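Local coordinates for VP5 (PDB 6QGI), which is an envelope protein of a haloarchaeal pleomorphic virus and probably drives fusion of the viral membrane with that of the host cell, at residues A[17-22]-A[67-72]; A[56-61]-A[114-119]; A[108-113]-A[233-238]; A[168-171]-A[175-178]; A[181-184]-A[189-192]. All coordinates share one frame; numbering follows the deposited sequence.

All five contacts belong to helix 91-133 or pack on it. Contact 2 joins it to helix 37-60 and contact 3 to helix 225-253, their centres about 12 Å apart. Contact 1, about 9 Å from contact 3 between centres, sets the loop after strand 11-13 against helix 66-86. Contacts 1 and 2 interleave along the chain. Contacts 4 and 5 are successive hairpins sharing strand 176-186, with centres about 19 Å apart, and both fall inside the chain loop that contact 3 closes. The result is a helical bundle with a small antiparallel sheet laid on helix 91-133, within a protein thought to mediate membrane fusion.

Contact 1: residues A[17-22]-A[67-72]; sequences GWALRE and DGVKHT
Gly68 O is gripped twice by Thr72, the residue that meets Leu20 across the contact: Thr72 OG1 donates to it at 2.7 Å and Thr72 N at 2.9 Å, from opposite faces of the carbonyl plane. The hydroxyl's bond gives it a partner in a buried place and restrains the rotation of the threonine. With OG1 placed beside the backbone N (chi1 -57°), both branches face Leu20, whose CD2 lies 4.0 Å from Thr72 OG1 and 4.1 Å from Thr72 CG2; the two side chains meet at about a right angle.

The arrangement fastens a short 3-10 turn, residues 17-19, onto helix 66-86. Gly17 O closes that turn by accepting from both Leu20 N and Arg21 N. Ala19 points its methyl at the helix, where CB meets Val69 CG2 at 3.7 Å. A single methyl suits so close a backbone approach, the CA atoms of Ala19 and Val69 being 6.4 Å apart, and branched Val69 offers a stiff surface to receive it. Tyr105 of helix 91-133 covers Val69 and Thr72 and bonds through its OH to Ala19 O, while Leu20 also packs on Ala292 of helix 285-292.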
# COMPACT_ATOMS: atom_id res chain seq x y z
N GLY A 17 3.84 7.42 -0.41
CA GLY A 17 4.75 8.54 -0.21
C GLY A 17 6.13 8.32 -0.79
O GLY A 17 6.80 9.29 -1.17
N TRP A 18 6.54 7.04 -0.90
CA TRP A 18 7.82 6.57 -1.44
C TRP A 18 7.99 6.93 -2.92
O TRP A 18 9.12 6.97 -3.42
CB TRP A 18 7.93 5.05 -1.27
CG TRP A 18 6.86 4.29 -1.98
CD1 TRP A 18 5.63 3.95 -1.50
CD2 TRP A 18 6.93 3.76 -3.31
NE1 TRP A 18 4.91 3.30 -2.46
CE2 TRP A 18 5.69 3.13 -3.57
CE3 TRP A 18 7.91 3.76 -4.31
CZ2 TRP A 18 5.41 2.51 -4.79
CZ3 TRP A 18 7.64 3.14 -5.52
CH2 TRP A 18 6.40 2.51 -5.75
N ALA A 19 6.88 7.16 -3.62
CA ALA A 19 6.88 7.55 -5.02
C ALA A 19 6.91 9.07 -5.15
O ALA A 19 7.06 9.58 -6.26
CB ALA A 19 5.64 6.98 -5.71
N LEU A 20 6.81 9.80 -4.02
CA LEU A 20 6.81 11.26 -4.02
C LEU A 20 8.03 11.87 -3.35
O LEU A 20 8.54 12.88 -3.82
CB LEU A 20 5.54 11.79 -3.35
CG LEU A 20 4.25 11.60 -4.13
CD1 LEU A 20 3.08 11.95 -3.29
CD2 LEU A 20 4.24 12.44 -5.41
N ARG A 21 8.49 11.28 -2.23
CA ARG A 21 9.62 11.80 -1.45
C ARG A 21 10.34 10.67 -0.72
O ARG A 21 9.87 9.54 -0.76
CB ARG A 21 9.10 12.83 -0.44
CG ARG A 21 8.24 12.20 0.65
CD ARG A 21 7.36 13.19 1.36
NE ARG A 21 6.30 12.47 2.08
CZ ARG A 21 5.10 12.21 1.57
NH1 ARG A 21 4.79 12.61 0.35
NH2 ARG A 21 4.20 11.55 2.29
N GLU A 22 11.46 10.99 -0.02
CA GLU A 22 12.19 10.02 0.80
C GLU A 22 11.22 9.53 1.89
O GLU A 22 10.63 10.35 2.60
CB GLU A 22 13.46 10.65 1.39
CG GLU A 22 14.47 9.61 1.87
CD GLU A 22 15.62 10.12 2.72
OE1 GLU A 22 15.63 11.32 3.07
OE2 GLU A 22 16.51 9.30 3.04
N ASP A 67 2.07 5.95 -13.16
CA ASP A 67 1.60 6.93 -14.15
C ASP A 67 1.67 8.33 -13.51
O ASP A 67 2.00 9.31 -14.18
CB ASP A 67 0.17 6.61 -14.63
CG ASP A 67 0.07 5.98 -16.02
OD1 ASP A 67 0.88 6.34 -16.90
OD2 ASP A 67 -0.84 5.13 -16.22
N GLY A 68 1.42 8.37 -12.20
CA GLY A 68 1.52 9.56 -11.37
C GLY A 68 2.96 9.97 -11.14
O GLY A 68 3.23 11.16 -10.94
N VAL A 69 3.89 9.00 -11.15
CA VAL A 69 5.33 9.24 -11.00
C VAL A 69 5.79 9.98 -12.26
O VAL A 69 6.47 11.00 -12.16
CB VAL A 69 6.14 7.94 -10.72
CG1 VAL A 69 7.63 8.21 -10.69
CG2 VAL A 69 5.69 7.28 -9.43
N LYS A 70 5.33 9.50 -13.44
CA LYS A 70 5.59 10.07 -14.76
C LYS A 70 5.10 11.53 -14.81
O LYS A 70 5.82 12.39 -15.30
CB LYS A 70 4.92 9.21 -15.85
CG LYS A 70 5.29 9.62 -17.27
CD LYS A 70 4.46 8.91 -18.31
CE LYS A 70 3.45 9.84 -18.94
NZ LYS A 70 2.74 9.19 -20.06
N HIS A 71 3.89 11.79 -14.27
CA HIS A 71 3.25 13.10 -14.20
C HIS A 71 4.04 14.04 -13.28
O HIS A 71 4.26 15.20 -13.64
CB HIS A 71 1.80 12.95 -13.69
CG HIS A 71 1.03 14.24 -13.60
ND1 HIS A 71 0.49 14.84 -14.73
CD2 HIS A 71 0.69 14.97 -12.52
CE1 HIS A 71 -0.13 15.92 -14.30
NE2 HIS A 71 -0.04 16.05 -12.98
N THR A 72 4.46 13.53 -12.11
CA THR A 72 5.21 14.28 -11.10
C THR A 72 6.59 14.65 -11.67
O THR A 72 6.98 15.82 -11.57
CB THR A 72 5.29 13.49 -9.79
OG1 THR A 72 3.95 13.23 -9.37
CG2 THR A 72 6.02 14.24 -8.68

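Contact 2: residues A[56-61]-A[114-119]; sequences ASTIVD and LKTWNE
This is a small, buried, apolar touch between two helices of the bundle: the last part of helix 37-60 leans against the middle of helix 91-133. The backbones stay well separated, with the CA atoms of Ile59 and Thr116 8.1 Å apart, so side chains bridge the gap.

Ile59 and Thr116 reach toward each other tip to tip. CD1 of Ile59 ends 3.4 Å from Thr116 CB and about equally far from both of its branches, resting on the fork of the threonine. The isoleucine gets there by an extended chain: CG1 is anti to the carbonyl carbon, and chi2 of 170° carries CD1 straight outward. A long, flexible-ended branch suits this span, whereas Thr116 is short and branched, so that its CB, OG1 and CG2 together form the seat for CD1. Thr58 adds a lighter touch at a slant, its OG1 lying 4.1 Å from Thr116 CG2.

The turn carrying Thr58 and Ile59 is wider than an alpha-helical one, with Asp61 N bonded to Ala56 O at 2.9 Å in pi-helical spacing. Trp228 of helix 225-253 packs on both Ile59 and Thr116, so a third helix covers the junction.

Both threonine hydroxyls are spent inside their own helices, Thr58 OG1 on Thr54 O and Thr116 OG1 on Asn112 O. Thr116 can therefore take an apolar neighbour on CB and CG2, and Thr58 can lay its already bonded hydroxyl near that methyl; the attraction between these segments is accordingly van der Waals and hydrophobic rather than polar.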
# COMPACT_ATOMS: atom_id res chain seq x y z
N ALA A 56 3.49 -4.88 0.37
CA ALA A 56 2.28 -4.79 -0.44
C ALA A 56 1.62 -3.43 -0.24
O ALA A 56 1.22 -2.80 -1.22
CB ALA A 56 1.31 -5.90 -0.07
N SER A 57 1.54 -2.96 1.02
CA SER A 57 0.94 -1.67 1.39
C SER A 57 1.62 -0.51 0.70
O SER A 57 0.98 0.49 0.41
CB SER A 57 0.99 -1.46 2.89
OG SER A 57 0.30 -2.49 3.58
N THR A 58 2.93 -0.63 0.46
CA THR A 58 3.70 0.43 -0.14
C THR A 58 4.01 0.19 -1.62
O THR A 58 3.62 1.00 -2.45
CB THR A 58 4.99 0.71 0.65
OG1 THR A 58 5.77 -0.49 0.72
CG2 THR A 58 4.73 1.25 2.06
N ILE A 59 4.70 -0.92 -1.96
CA ILE A 59 5.15 -1.14 -3.33
C ILE A 59 4.34 -2.17 -4.16
O ILE A 59 3.91 -1.82 -5.26
CB ILE A 59 6.65 -1.56 -3.30
CG1 ILE A 59 7.55 -0.37 -2.89
CG2 ILE A 59 7.09 -2.15 -4.63
CD1 ILE A 59 8.93 -0.73 -2.60
N VAL A 60 4.21 -3.42 -3.69
CA VAL A 60 3.64 -4.54 -4.44
C VAL A 60 2.18 -4.32 -4.84
O VAL A 60 1.85 -4.61 -5.99
CB VAL A 60 3.83 -5.89 -3.69
CG1 VAL A 60 3.35 -7.08 -4.52
CG2 VAL A 60 5.30 -6.09 -3.30
N ASP A 61 1.32 -3.80 -3.96
CA ASP A 61 -0.10 -3.61 -4.29
C ASP A 61 -0.39 -2.32 -5.08
O ASP A 61 -1.50 -2.17 -5.58
CB ASP A 61 -0.97 -3.65 -3.03
CG ASP A 61 -1.32 -5.05 -2.54
OD1 ASP A 61 -0.76 -6.03 -3.10
OD2 ASP A 61 -2.16 -5.17 -1.61
N LEU A 114 14.05 0.17 -3.71
CA LEU A 114 15.13 -0.79 -3.49
C LEU A 114 15.48 -0.93 -2.01
O LEU A 114 15.89 -2.02 -1.61
CB LEU A 114 16.38 -0.45 -4.32
CG LEU A 114 16.18 -0.52 -5.84
CD1 LEU A 114 17.35 0.07 -6.59
CD2 LEU A 114 15.81 -1.92 -6.29
N LYS A 115 15.27 0.12 -1.19
CA LYS A 115 15.51 0.07 0.25
C LYS A 115 14.48 -0.84 0.92
O LYS A 115 14.80 -1.55 1.87
CB LYS A 115 15.46 1.48 0.87
CG LYS A 115 16.76 2.25 0.81
CD LYS A 115 16.59 3.65 1.38
CE LYS A 115 17.70 4.57 0.92
NZ LYS A 115 19.02 4.20 1.49
N THR A 116 13.23 -0.83 0.40
CA THR A 116 12.11 -1.67 0.85
C THR A 116 12.46 -3.14 0.62
O THR A 116 12.19 -3.96 1.50
CB THR A 116 10.81 -1.26 0.14
OG1 THR A 116 10.60 0.14 0.30
CG2 THR A 116 9.58 -2.02 0.63
N TRP A 117 13.09 -3.46 -0.54
CA TRP A 117 13.55 -4.80 -0.90
C TRP A 117 14.76 -5.18 -0.04
O TRP A 117 14.83 -6.31 0.44
CB TRP A 117 13.89 -4.90 -2.41
CG TRP A 117 14.46 -6.23 -2.84
CD1 TRP A 117 15.78 -6.57 -2.93
CD2 TRP A 117 13.73 -7.40 -3.25
NE1 TRP A 117 15.91 -7.87 -3.35
CE2 TRP A 117 14.67 -8.41 -3.55
CE3 TRP A 117 12.36 -7.70 -3.37
CZ2 TRP A 117 14.29 -9.69 -3.98
CZ3 TRP A 117 11.99 -8.97 -3.80
CH2 TRP A 117 12.95 -9.94 -4.11
N ASN A 118 15.71 -4.24 0.15
CA ASN A 118 16.92 -4.43 0.95
C ASN A 118 16.60 -4.76 2.40
O ASN A 118 17.17 -5.71 2.94
CB ASN A 118 17.83 -3.20 0.86
CG ASN A 118 18.53 -3.08 -0.47
OD1 ASN A 118 18.43 -3.97 -1.33
ND2 ASN A 118 19.23 -1.98 -0.68
N GLU A 119 15.62 -4.05 3.01
CA GLU A 119 15.19 -4.30 4.39
C GLU A 119 14.55 -5.68 4.52
O GLU A 119 14.69 -6.30 5.57
CB GLU A 119 14.21 -3.22 4.88
CG GLU A 119 14.31 -2.95 6.37
CD GLU A 119 15.68 -2.56 6.91
OE1 GLU A 119 16.43 -1.85 6.20
OE2 GLU A 119 16.01 -2.95 8.05

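Contact 3: residues A[108-113]-A[233-238]; sequences TVQSNF and DEMDTV
Met235 makes every close contact here, and its thioether meets the Phe113 ring in a Met-aromatic contact. The methyl CE lies 4.2 Å from the ring centroid, 29° off the ring normal, a CH-pi approach displaced toward CG, which it meets at 3.8 Å. The sulfur stands farther back and oblique, 5.2 Å from that centroid. The two side chains run past one another in opposite directions.

Van der Waals contacts come from Val109 and from the aliphatic part of Gln110. Val109 CG1 touches Met235 SD at 3.8 Å and also reaches CE, while Gln110 lays its CG 4.0 Å from SD. Methionine suits the place because its unbranched chain can span two backbones that are far apart and bend at the end: extended through chi2, it turns at chi3 (-72°) to bring CE to the phenylalanine.

Polar groups are served away from the methionine. The amide oxygen of Gln110 accepts from Ala172 N, leaving its aliphatic part for the interface. Trp18 and Leu66 also pack on Met235.

The short helical segments run at 169°, with axes 11.5 Å apart: near-antiparallel packing of two helices in a bundle, here helix 91-133 against helix 225-253, with the rather wide gap spanned by Met235.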
# COMPACT_ATOMS: atom_id res chain seq x y z
N THR A 108 15.12 9.17 -6.00
CA THR A 108 14.41 9.11 -4.72
C THR A 108 13.33 8.02 -4.78
O THR A 108 13.09 7.37 -3.77
CB THR A 108 13.85 10.49 -4.35
OG1 THR A 108 14.90 11.45 -4.39
CG2 THR A 108 13.21 10.52 -2.98
N VAL A 109 12.71 7.80 -5.96
CA VAL A 109 11.68 6.77 -6.14
C VAL A 109 12.37 5.41 -6.18
O VAL A 109 11.97 4.52 -5.43
CB VAL A 109 10.76 7.03 -7.37
CG1 VAL A 109 9.78 5.88 -7.59
CG2 VAL A 109 10.01 8.35 -7.23
N GLN A 110 13.42 5.25 -7.03
CA GLN A 110 14.19 4.00 -7.16
C GLN A 110 14.81 3.57 -5.83
O GLN A 110 14.75 2.39 -5.49
CB GLN A 110 15.31 4.14 -8.19
CG GLN A 110 14.85 4.23 -9.64
CD GLN A 110 15.97 4.71 -10.53
OE1 GLN A 110 16.75 5.61 -10.18
NE2 GLN A 110 16.07 4.13 -11.71
N SER A 111 15.40 4.53 -5.08
CA SER A 111 16.03 4.28 -3.78
C SER A 111 15.03 3.76 -2.78
O SER A 111 15.33 2.79 -2.10
CB SER A 111 16.70 5.54 -3.24
OG SER A 111 17.69 6.00 -4.15
N ASN A 112 13.84 4.38 -2.69
CA ASN A 112 12.79 3.96 -1.76
C ASN A 112 12.33 2.55 -2.05
O ASN A 112 12.17 1.76 -1.12
CB ASN A 112 11.61 4.92 -1.80
CG ASN A 112 11.87 6.25 -1.14
OD1 ASN A 112 12.64 6.38 -0.18
ND2 ASN A 112 11.23 7.28 -1.66
N PHE A 113 12.14 2.23 -3.35
CA PHE A 113 11.71 0.93 -3.84
C PHE A 113 12.76 -0.15 -3.53
O PHE A 113 12.40 -1.26 -3.14
CB PHE A 113 11.44 1.02 -5.35
CG PHE A 113 11.09 -0.27 -6.05
CD1 PHE A 113 9.80 -0.77 -6.03
CD2 PHE A 113 12.05 -0.96 -6.79
CE1 PHE A 113 9.48 -1.96 -6.68
CE2 PHE A 113 11.73 -2.15 -7.44
CZ PHE A 113 10.44 -2.64 -7.39
N ASP A 233 10.41 -2.55 -14.04
CA ASP A 233 10.35 -2.39 -15.50
C ASP A 233 9.51 -1.19 -15.90
O ASP A 233 9.94 -0.43 -16.77
CB ASP A 233 9.81 -3.66 -16.18
CG ASP A 233 10.78 -4.82 -16.27
OD1 ASP A 233 11.99 -4.60 -16.03
OD2 ASP A 233 10.33 -5.95 -16.60
N GLU A 234 8.32 -1.02 -15.27
CA GLU A 234 7.41 0.11 -15.52
C GLU A 234 8.06 1.41 -15.03
O GLU A 234 7.95 2.42 -15.71
CB GLU A 234 6.05 -0.12 -14.83
CG GLU A 234 4.93 0.77 -15.35
CD GLU A 234 3.55 0.53 -14.76
OE1 GLU A 234 3.14 -0.65 -14.66
OE2 GLU A 234 2.87 1.52 -14.43
N MET A 235 8.76 1.36 -13.88
CA MET A 235 9.49 2.50 -13.31
C MET A 235 10.64 2.90 -14.24
O MET A 235 10.90 4.09 -14.43
CB MET A 235 10.03 2.15 -11.92
CG MET A 235 10.35 3.35 -11.06
SD MET A 235 11.12 2.89 -9.48
CE MET A 235 9.71 2.17 -8.62
N ASP A 236 11.31 1.90 -14.84
CA ASP A 236 12.42 2.07 -15.78
C ASP A 236 11.89 2.62 -17.11
O ASP A 236 12.57 3.43 -17.74
CB ASP A 236 13.17 0.74 -15.99
CG ASP A 236 14.50 0.91 -16.68
OD1 ASP A 236 15.43 1.48 -16.06
OD2 ASP A 236 14.62 0.47 -17.84
N THR A 237 10.67 2.20 -17.51
CA THR A 237 9.99 2.67 -18.72
C THR A 237 9.67 4.16 -18.54
O THR A 237 9.93 4.95 -19.45
CB THR A 237 8.75 1.81 -19.02
OG1 THR A 237 9.16 0.45 -19.23
CG2 THR A 237 7.96 2.29 -20.23
N VAL A 238 9.17 4.55 -17.35
CA VAL A 238 8.81 5.92 -16.97
C VAL A 238 10.06 6.82 -17.07
O VAL A 238 9.99 7.87 -17.71
CB VAL A 238 8.13 5.98 -15.57
CG1 VAL A 238 8.19 7.37 -14.96
CG2 VAL A 238 6.69 5.50 -15.65

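Contact 4: residues A[168-171]-A[175-178]; sequences SFTL and TTMS
Leu171 holds CG beside its backbone N (chi1 -62°), and Thr175 turns OG1 between its backbone N and carbonyl carbon (chi1 61°); together these torsions bring Leu171 CD1 to 3.4 Å from Thr175 OG1. The two residues flank the turn of a beta hairpin, formed by strand 167-170 and the start of strand 176-186.

The backbone ladder is antiparallel. Phe169 and Met177 form the hydrogen-bonded pair, with Phe169 N to Met177 O at 2.8 Å, nearly straight at 173°, and Met177 N to Phe169 O at 2.9 Å. Toward the turn, Leu171 N gives a further bond of 2.8 Å to Thr175 O, closing the last rung before the chain reverses. Thr170 with Thr176 is the non-hydrogen-bonded pair between these rungs; Ser168 with Ser178, another such pair, lies beyond Phe169 and Met177, on the side away from the turn.

The two faces differ in character. Serines and threonines occupy one, where Thr170 OG1 passes Thr176 CG2 at a slant; small polar serines and beta-branched threonines suit a strand face that is mostly exposed. Phe169 and Met177 lie on the other, which packs on helix 91-133: Phe169 covers Gln110 and Leu114, and Met177 rests on Lys115. Long or broad apolar groups are apt there because they must span the distance from sheet to helix. Leu171, just past the strand, also touches Gln110. It links its neighbours within the hairpin, CD2 meeting the edge of the Phe169 ring in plane while CD1 lies 4.1 Å from Met177 CB.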
# COMPACT_ATOMS: atom_id res chain seq x y z
N SER A 168 24.74 -4.47 -7.85
CA SER A 168 24.98 -3.03 -7.83
C SER A 168 24.11 -2.39 -8.91
O SER A 168 24.22 -2.76 -10.08
CB SER A 168 26.46 -2.72 -8.04
OG SER A 168 26.73 -1.36 -7.72
N PHE A 169 23.22 -1.49 -8.50
CA PHE A 169 22.29 -0.82 -9.40
C PHE A 169 22.66 0.65 -9.57
O PHE A 169 22.88 1.35 -8.59
CB PHE A 169 20.84 -0.95 -8.89
CG PHE A 169 19.81 -0.24 -9.74
CD1 PHE A 169 19.34 -0.81 -10.92
CD2 PHE A 169 19.28 0.99 -9.35
CE1 PHE A 169 18.39 -0.15 -11.70
CE2 PHE A 169 18.32 1.63 -10.12
CZ PHE A 169 17.88 1.06 -11.29
N THR A 170 22.69 1.11 -10.83
CA THR A 170 22.99 2.50 -11.14
C THR A 170 21.67 3.28 -11.16
O THR A 170 20.78 2.97 -11.96
CB THR A 170 23.79 2.61 -12.45
OG1 THR A 170 24.84 1.65 -12.46
CG2 THR A 170 24.36 4.02 -12.67
N LEU A 171 21.55 4.28 -10.27
CA LEU A 171 20.36 5.13 -10.17
C LEU A 171 20.33 6.16 -11.30
O LEU A 171 21.34 6.33 -12.00
CB LEU A 171 20.32 5.82 -8.79
CG LEU A 171 20.23 4.88 -7.58
CD1 LEU A 171 20.68 5.56 -6.32
CD2 LEU A 171 18.83 4.34 -7.41
N THR A 175 24.52 7.69 -9.57
CA THR A 175 25.14 7.11 -8.36
C THR A 175 24.82 5.61 -8.31
O THR A 175 23.88 5.16 -8.96
CB THR A 175 24.65 7.84 -7.09
OG1 THR A 175 23.24 7.69 -6.98
CG2 THR A 175 25.04 9.31 -7.06
N THR A 176 25.62 4.84 -7.55
CA THR A 176 25.40 3.39 -7.43
C THR A 176 24.83 3.03 -6.05
O THR A 176 25.15 3.67 -5.04
CB THR A 176 26.68 2.61 -7.71
OG1 THR A 176 27.76 3.16 -6.95
CG2 THR A 176 27.04 2.59 -9.19
N MET A 177 23.98 2.00 -6.03
CA MET A 177 23.31 1.49 -4.84
C MET A 177 23.39 -0.03 -4.82
O MET A 177 23.11 -0.67 -5.84
CB MET A 177 21.84 1.96 -4.84
CG MET A 177 21.10 1.64 -3.57
SD MET A 177 19.35 2.03 -3.67
CE MET A 177 18.85 1.55 -2.07
N SER A 178 23.76 -0.62 -3.67
CA SER A 178 23.82 -2.07 -3.54
C SER A 178 22.42 -2.60 -3.21
O SER A 178 21.75 -2.04 -2.33
CB SER A 178 24.83 -2.48 -2.47
OG SER A 178 25.04 -3.89 -2.48

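Contact 5: residues A[181-184]-A[189-192]; sequences TVEV and ESYY
Thr181 sets OG1 at the edge of the Tyr192 ring, near its plane, 3.7 Å from CD1. That hydroxyl is also engaged by Asp165 O and Asn159 ND2. Val182 turns its side chain the other way, onto Trp117 and Val121 of helix 91-133, a fitting place for a beta-branched apolar residue; its carbonyl meets Tyr192 CA in a CA-H...O contact.

Glu183 and Tyr192 form the non-hydrogen-bonded pair and run side by side, both pointing the same way, with carboxylate and ring planes 47° apart. CG of Glu183 sits anti to the backbone N (chi1 -173°) and the chain stays extended, so its methylene CG packs 3.6 Å from Tyr192 CE1, while OE2 approaches that carbon obliquely at 3.5 Å. OE2 is bonded to Asn159 ND2, which gives the buried carboxylate a polar partner.

Val184 then forms the hydrogen-bonded pair with Tyr191: its N reaches Tyr191 O at 2.8 Å, in the carbonyl plane, and Tyr191 N returns a bond to Val184 O at 2.9 Å. Their CB atoms pack at 4.0 Å, beyond which the tyrosine extends to bond Asp202 through OH. This is a twisted antiparallel beta hairpin of strands 176-186 and 189-193, its first strand also paired with strand 155-159 in the small sheet.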
# COMPACT_ATOMS: atom_id res chain seq x y z
N THR A 181 20.11 -9.60 -2.43
CA THR A 181 19.66 -10.69 -3.29
C THR A 181 19.18 -11.90 -2.51
O THR A 181 19.74 -12.23 -1.46
CB THR A 181 20.74 -11.15 -4.30
OG1 THR A 181 21.86 -11.70 -3.60
CG2 THR A 181 21.15 -10.06 -5.26
N VAL A 182 18.15 -12.56 -3.04
CA VAL A 182 17.61 -13.82 -2.54
C VAL A 182 18.32 -14.90 -3.36
O VAL A 182 18.16 -14.96 -4.57
CB VAL A 182 16.06 -13.89 -2.60
CG1 VAL A 182 15.54 -15.20 -2.02
CG2 VAL A 182 15.42 -12.70 -1.89
N GLU A 183 19.17 -15.70 -2.69
CA GLU A 183 20.00 -16.73 -3.29
C GLU A 183 19.41 -18.13 -3.16
O GLU A 183 18.97 -18.51 -2.07
CB GLU A 183 21.39 -16.69 -2.63
CG GLU A 183 22.46 -17.59 -3.25
CD GLU A 183 23.83 -17.47 -2.61
OE1 GLU A 183 24.62 -18.43 -2.76
OE2 GLU A 183 24.13 -16.43 -1.99
N VAL A 184 19.44 -18.90 -4.26
CA VAL A 184 19.02 -20.30 -4.33
C VAL A 184 20.27 -21.09 -4.68
O VAL A 184 20.74 -21.00 -5.81
CB VAL A 184 17.86 -20.57 -5.33
CG1 VAL A 184 17.47 -22.05 -5.33
CG2 VAL A 184 16.65 -19.70 -5.02
N GLU A 189 26.72 -23.59 -9.08
CA GLU A 189 25.81 -22.62 -9.68
C GLU A 189 24.85 -22.13 -8.58
O GLU A 189 24.63 -22.84 -7.60
CB GLU A 189 25.05 -23.30 -10.85
CG GLU A 189 24.14 -22.40 -11.68
CD GLU A 189 22.96 -23.11 -12.32
OE1 GLU A 189 22.26 -23.87 -11.61
OE2 GLU A 189 22.73 -22.90 -13.53
N SER A 190 24.30 -20.91 -8.73
CA SER A 190 23.36 -20.33 -7.77
C SER A 190 22.43 -19.33 -8.47
O SER A 190 22.84 -18.70 -9.44
CB SER A 190 24.09 -19.65 -6.62
OG SER A 190 24.83 -20.59 -5.86
N TYR A 191 21.19 -19.19 -7.97
CA TYR A 191 20.24 -18.23 -8.54
C TYR A 191 20.11 -17.04 -7.62
O TYR A 191 19.91 -17.22 -6.42
CB TYR A 191 18.85 -18.87 -8.78
CG TYR A 191 18.78 -19.86 -9.92
CD1 TYR A 191 19.82 -20.00 -10.83
CD2 TYR A 191 17.64 -20.64 -10.11
CE1 TYR A 191 19.75 -20.91 -11.89
CE2 TYR A 191 17.55 -21.54 -11.17
CZ TYR A 191 18.61 -21.68 -12.06
OH TYR A 191 18.52 -22.57 -13.09
N TYR A 192 20.24 -15.82 -8.17
CA TYR A 192 20.14 -14.61 -7.37
C TYR A 192 18.93 -13.80 -7.82
O TYR A 192 18.75 -13.58 -9.02
CB TYR A 192 21.43 -13.78 -7.46
CG TYR A 192 22.67 -14.54 -7.01
CD1 TYR A 192 23.07 -14.52 -5.67
CD2 TYR A 192 23.44 -15.26 -7.91
CE1 TYR A 192 24.21 -15.19 -5.25
CE2 TYR A 192 24.58 -15.95 -7.50
CZ TYR A 192 24.96 -15.91 -6.17
OH TYR A 192 26.09 -16.58 -5.75